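Long-range contact in PilX (Neisseria meningitidis, PDB 2OPE), which is a minor type IV pilin that modulates the virulence properties of type IV pili and is linked to bacterial aggregation and adhesion: residues A[19-28]-A[41-49]. Numbering follows the deposited sequence.
Sequences INNISKQFIL and KLERFVSGY
The Tyr49 ring takes Ile19 over one face: Ile19 CG1 stands 3.7 Å from the centroid of the Tyr49 ring and 30° off its normal, a CH-pi contact. Phe45 is met near its plane, at the edge, by Ser23 OG and Ile19 O, with Ser23 OG 3.7 Å from Phe45 CD1. Two methyls come at that ring obliquely: Ile22 CG2 lies 3.6 Å from Phe45 CZ, and Ile27 CD1 reaches the root of the side chain, 3.7 Å from Phe45 CB. With CG anti to the backbone N (chi1 171°), Phe45 enters as a knob into the hole formed by Ile19, Ile22, Ser23 and Ile27. Ser23 OG donates to Ile19 O (2.8 Å) from above the carbonyl plane, while Ser23 N reaches the same oxygen from the opposite face, so two bonds grip it. The segments belong to the N-terminal helix 5-28 and to helix 35-48, whose local axes run roughly antiparallel at 144°, 10.7 Å apart at closest approach. The N-terminal helix packed against an antiparallel sheet is the type IV pilin fold, and helix 35-48 belongs to the connection between that helix and the first strand, 59-65; Ser23, Leu28 and Leu42 touch Tyr74 of strand 74-80, and Val46 touches Val63 of strand 59-65. On the side next to the sheet, Leu42 divides its branches between two residues of 19-28: CD2 takes Ser23 CB at 3.7 Å, whereas CD1 meets Leu28 CD2 at 3.9 Å, the two leucines crossing at about a right angle. Ile27 CG2 touches both Leu42 CG and Lys41 CB. Beyond CG the extended Lys41 chain leads away from 19-28, carrying NZ to a salt bridge with Asp33 and to a water bonded only weakly to Phe26 O.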
loop_
_atom_site.group_PDB
_atom_site.type_symbol
_atom_site.label_atom_id
_atom_site.label_comp_id
_atom_site.label_asym_id
_atom_site.label_seq_id
_atom_site.Cartn_x
_atom_site.Cartn_y
_atom_site.Cartn_z
ATOM N N ILE A 19 -6.048 5.521 2.666
ATOM C CA ILE A 19 -6.626 4.423 1.877
ATOM C C ILE A 19 -6.917 3.162 2.712
ATOM O O ILE A 19 -8.002 2.586 2.618
ATOM C CB ILE A 19 -5.696 4.116 0.644
ATOM C CG1 ILE A 19 -5.595 5.366 -0.254
ATOM C CG2 ILE A 19 -6.170 2.903 -0.159
ATOM C CD1 ILE A 19 -4.460 5.296 -1.285
ATOM N N ASN A 20 -5.962 2.753 3.537
ATOM C CA ASN A 20 -6.145 1.643 4.485
ATOM C C ASN A 20 -7.368 1.879 5.420
ATOM O O ASN A 20 -8.190 0.972 5.659
ATOM C CB ASN A 20 -4.871 1.475 5.348
ATOM C CG ASN A 20 -4.533 0.020 5.651
ATOM O OD1 ASN A 20 -5.165 -0.900 5.140
ATOM N ND2 ASN A 20 -3.497 -0.194 6.466
ATOM N N ASN A 21 -7.491 3.084 5.959
ATOM C CA ASN A 21 -8.543 3.326 6.932
ATOM C C ASN A 21 -9.939 3.280 6.294
ATOM O O ASN A 21 -10.887 2.777 6.895
ATOM C CB ASN A 21 -8.309 4.645 7.680
ATOM C CG ASN A 21 -7.229 4.527 8.695
ATOM O OD1 ASN A 21 -6.914 3.424 9.120
ATOM N ND2 ASN A 21 -6.668 5.654 9.132
ATOM N N ILE A 22 -10.061 3.801 5.081
ATOM C CA ILE A 22 -11.316 3.714 4.381
ATOM C C ILE A 22 -11.633 2.278 3.947
ATOM O O ILE A 22 -12.791 1.894 3.929
ATOM C CB ILE A 22 -11.274 4.573 3.138
ATOM C CG1 ILE A 22 -11.124 6.062 3.516
ATOM C CG2 ILE A 22 -12.531 4.332 2.247
ATOM C CD1 ILE A 22 -11.144 6.941 2.282
ATOM N N SER A 23 -10.610 1.520 3.524
ATOM C CA SER A 23 -10.780 0.137 3.201
ATOM C C SER A 23 -11.307 -0.650 4.392
ATOM O O SER A 23 -12.225 -1.456 4.265
ATOM C CB SER A 23 -9.451 -0.476 2.716
ATOM O OG SER A 23 -9.022 0.170 1.505
ATOM N N LYS A 24 -10.703 -0.433 5.547
ATOM C CA LYS A 24 -11.070 -1.186 6.726
ATOM C C LYS A 24 -12.524 -0.859 7.158
ATOM O O LYS A 24 -13.318 -1.736 7.448
ATOM C CB LYS A 24 -10.050 -0.875 7.819
ATOM C CG LYS A 24 -10.523 -1.032 9.275
ATOM C CD LYS A 24 -9.397 -0.727 10.290
ATOM C CE LYS A 24 -9.695 -1.278 11.742
ATOM N NZ LYS A 24 -8.437 -1.318 12.615
ATOM N N GLN A 25 -12.872 0.420 7.157
ATOM C CA GLN A 25 -14.082 0.893 7.831
ATOM C C GLN A 25 -15.292 0.873 6.874
ATOM O O GLN A 25 -16.421 0.827 7.320
ATOM C CB GLN A 25 -13.857 2.326 8.314
ATOM C CG GLN A 25 -12.783 2.457 9.362
ATOM C CD GLN A 25 -13.077 1.621 10.640
ATOM O OE1 GLN A 25 -14.226 1.433 11.050
ATOM N NE2 GLN A 25 -12.032 1.108 11.235
ATOM N N PHE A 26 -15.030 0.932 5.564
ATOM C CA PHE A 26 -16.087 0.925 4.579
ATOM C C PHE A 26 -16.117 -0.353 3.757
ATOM O O PHE A 26 -17.142 -0.679 3.199
ATOM C CB PHE A 26 -16.032 2.186 3.666
ATOM C CG PHE A 26 -16.364 3.469 4.422
ATOM C CD1 PHE A 26 -17.687 3.917 4.535
ATOM C CD2 PHE A 26 -15.379 4.187 5.083
ATOM C CE1 PHE A 26 -17.989 5.059 5.245
ATOM C CE2 PHE A 26 -15.695 5.349 5.787
ATOM C CZ PHE A 26 -16.976 5.783 5.851
ATOM N N ILE A 27 -15.022 -1.082 3.633
ATOM C CA ILE A 27 -15.106 -2.285 2.808
ATOM C C ILE A 27 -15.089 -3.582 3.649
ATOM O O ILE A 27 -16.006 -4.418 3.550
ATOM C CB ILE A 27 -14.049 -2.296 1.693
ATOM C CG1 ILE A 27 -14.222 -1.036 0.841
ATOM C CG2 ILE A 27 -14.201 -3.580 0.799
ATOM C CD1 ILE A 27 -13.221 -0.889 -0.316
ATOM N N LEU A 28 -14.052 -3.719 4.476
ATOM C CA LEU A 28 -13.917 -4.853 5.369
ATOM C C LEU A 28 -15.105 -4.964 6.328
ATOM O O LEU A 28 -15.529 -6.079 6.688
ATOM C CB LEU A 28 -12.617 -4.736 6.164
ATOM C CG LEU A 28 -11.354 -4.740 5.298
ATOM C CD1 LEU A 28 -10.167 -5.048 6.183
ATOM C CD2 LEU A 28 -11.451 -5.754 4.174
ATOM N N LYS A 41 -14.024 -5.487 -4.588
ATOM C CA LYS A 41 -14.203 -4.120 -4.054
ATOM C C LYS A 41 -12.883 -3.494 -3.575
ATOM O O LYS A 41 -12.553 -2.374 -3.979
ATOM C CB LYS A 41 -15.270 -4.075 -2.970
ATOM C CG LYS A 41 -16.722 -4.108 -3.507
ATOM C CD LYS A 41 -17.689 -4.029 -2.339
ATOM C CE LYS A 41 -19.191 -4.134 -2.745
ATOM N NZ LYS A 41 -20.058 -4.263 -1.517
ATOM N N LEU A 42 -12.081 -4.216 -2.800
ATOM C CA LEU A 42 -10.803 -3.644 -2.399
ATOM C C LEU A 42 -9.977 -3.226 -3.606
ATOM O O LEU A 42 -9.421 -2.122 -3.643
ATOM C CB LEU A 42 -9.993 -4.639 -1.543
ATOM C CG LEU A 42 -10.528 -4.794 -0.108
ATOM C CD1 LEU A 42 -10.015 -6.091 0.530
ATOM C CD2 LEU A 42 -10.212 -3.569 0.758
ATOM N N GLU A 43 -9.890 -4.136 -4.582
ATOM C CA GLU A 43 -9.122 -3.949 -5.821
ATOM C C GLU A 43 -9.616 -2.759 -6.648
ATOM O O GLU A 43 -8.817 -1.990 -7.160
ATOM C CB GLU A 43 -9.080 -5.273 -6.643
ATOM C CG GLU A 43 -8.348 -6.429 -5.901
ATOM C CD GLU A 43 -8.444 -7.782 -6.609
ATOM O OE1 GLU A 43 -9.292 -7.958 -7.508
ATOM O OE2 GLU A 43 -7.656 -8.693 -6.272
ATOM N N ARG A 44 -10.921 -2.612 -6.810
ATOM C CA ARG A 44 -11.469 -1.451 -7.527
ATOM C C ARG A 44 -11.228 -0.172 -6.770
ATOM O O ARG A 44 -10.879 0.835 -7.355
ATOM C CB ARG A 44 -12.973 -1.603 -7.732
ATOM C CG ARG A 44 -13.339 -1.958 -9.124
ATOM C CD ARG A 44 -14.810 -2.214 -9.242
ATOM N NE ARG A 44 -15.175 -3.368 -8.435
ATOM C CZ ARG A 44 -15.380 -4.573 -8.946
ATOM N NH1 ARG A 44 -15.723 -5.585 -8.145
ATOM N NH2 ARG A 44 -15.267 -4.755 -10.269
ATOM N N PHE A 45 -11.462 -0.197 -5.463
ATOM C CA PHE A 45 -11.373 1.016 -4.684
ATOM C C PHE A 45 -9.939 1.524 -4.695
ATOM O O PHE A 45 -9.675 2.657 -5.055
ATOM C CB PHE A 45 -11.826 0.838 -3.229
ATOM C CG PHE A 45 -11.528 2.055 -2.398
ATOM C CD1 PHE A 45 -10.628 1.999 -1.318
ATOM C CD2 PHE A 45 -12.021 3.280 -2.784
ATOM C CE1 PHE A 45 -10.326 3.146 -0.591
ATOM C CE2 PHE A 45 -11.717 4.428 -2.065
ATOM C CZ PHE A 45 -10.867 4.362 -0.970
ATOM N N VAL A 46 -9.021 0.664 -4.290
ATOM C CA VAL A 46 -7.593 1.011 -4.236
ATOM C C VAL A 46 -7.023 1.457 -5.563
ATOM O O VAL A 46 -6.305 2.461 -5.639
ATOM C CB VAL A 46 -6.755 -0.176 -3.734
ATOM C CG1 VAL A 46 -5.224 0.120 -3.908
ATOM C CG2 VAL A 46 -7.157 -0.520 -2.242
ATOM N N SER A 47 -7.342 0.716 -6.618
ATOM C CA SER A 47 -6.743 1.022 -7.905
ATOM C C SER A 47 -7.371 2.256 -8.509
ATOM O O SER A 47 -6.781 2.906 -9.340
ATOM C CB SER A 47 -6.832 -0.170 -8.878
ATOM O OG SER A 47 -8.155 -0.352 -9.347
ATOM N N GLY A 48 -8.577 2.591 -8.092
ATOM C CA GLY A 48 -9.201 3.785 -8.656
ATOM C C GLY A 48 -9.099 5.025 -7.764
ATOM O O GLY A 48 -9.665 6.042 -8.075
ATOM N N TYR A 49 -8.403 4.933 -6.643
ATOM C CA TYR A 49 -8.418 6.012 -5.665
ATOM C C TYR A 49 -7.490 7.099 -6.189
ATOM O O TYR A 49 -6.441 6.781 -6.743
ATOM C CB TYR A 49 -7.939 5.512 -4.293
ATOM C CG TYR A 49 -7.735 6.627 -3.276
ATOM C CD1 TYR A 49 -8.814 7.239 -2.670
ATOM C CD2 TYR A 49 -6.454 7.084 -2.954
ATOM C CE1 TYR A 49 -8.640 8.274 -1.778
ATOM C CE2 TYR A 49 -6.266 8.132 -2.045
ATOM C CZ TYR A 49 -7.379 8.704 -1.462
ATOM O OH TYR A 49 -7.229 9.719 -0.558
HETATM O O HOH W 1 -19.017 -2.115 0.626
#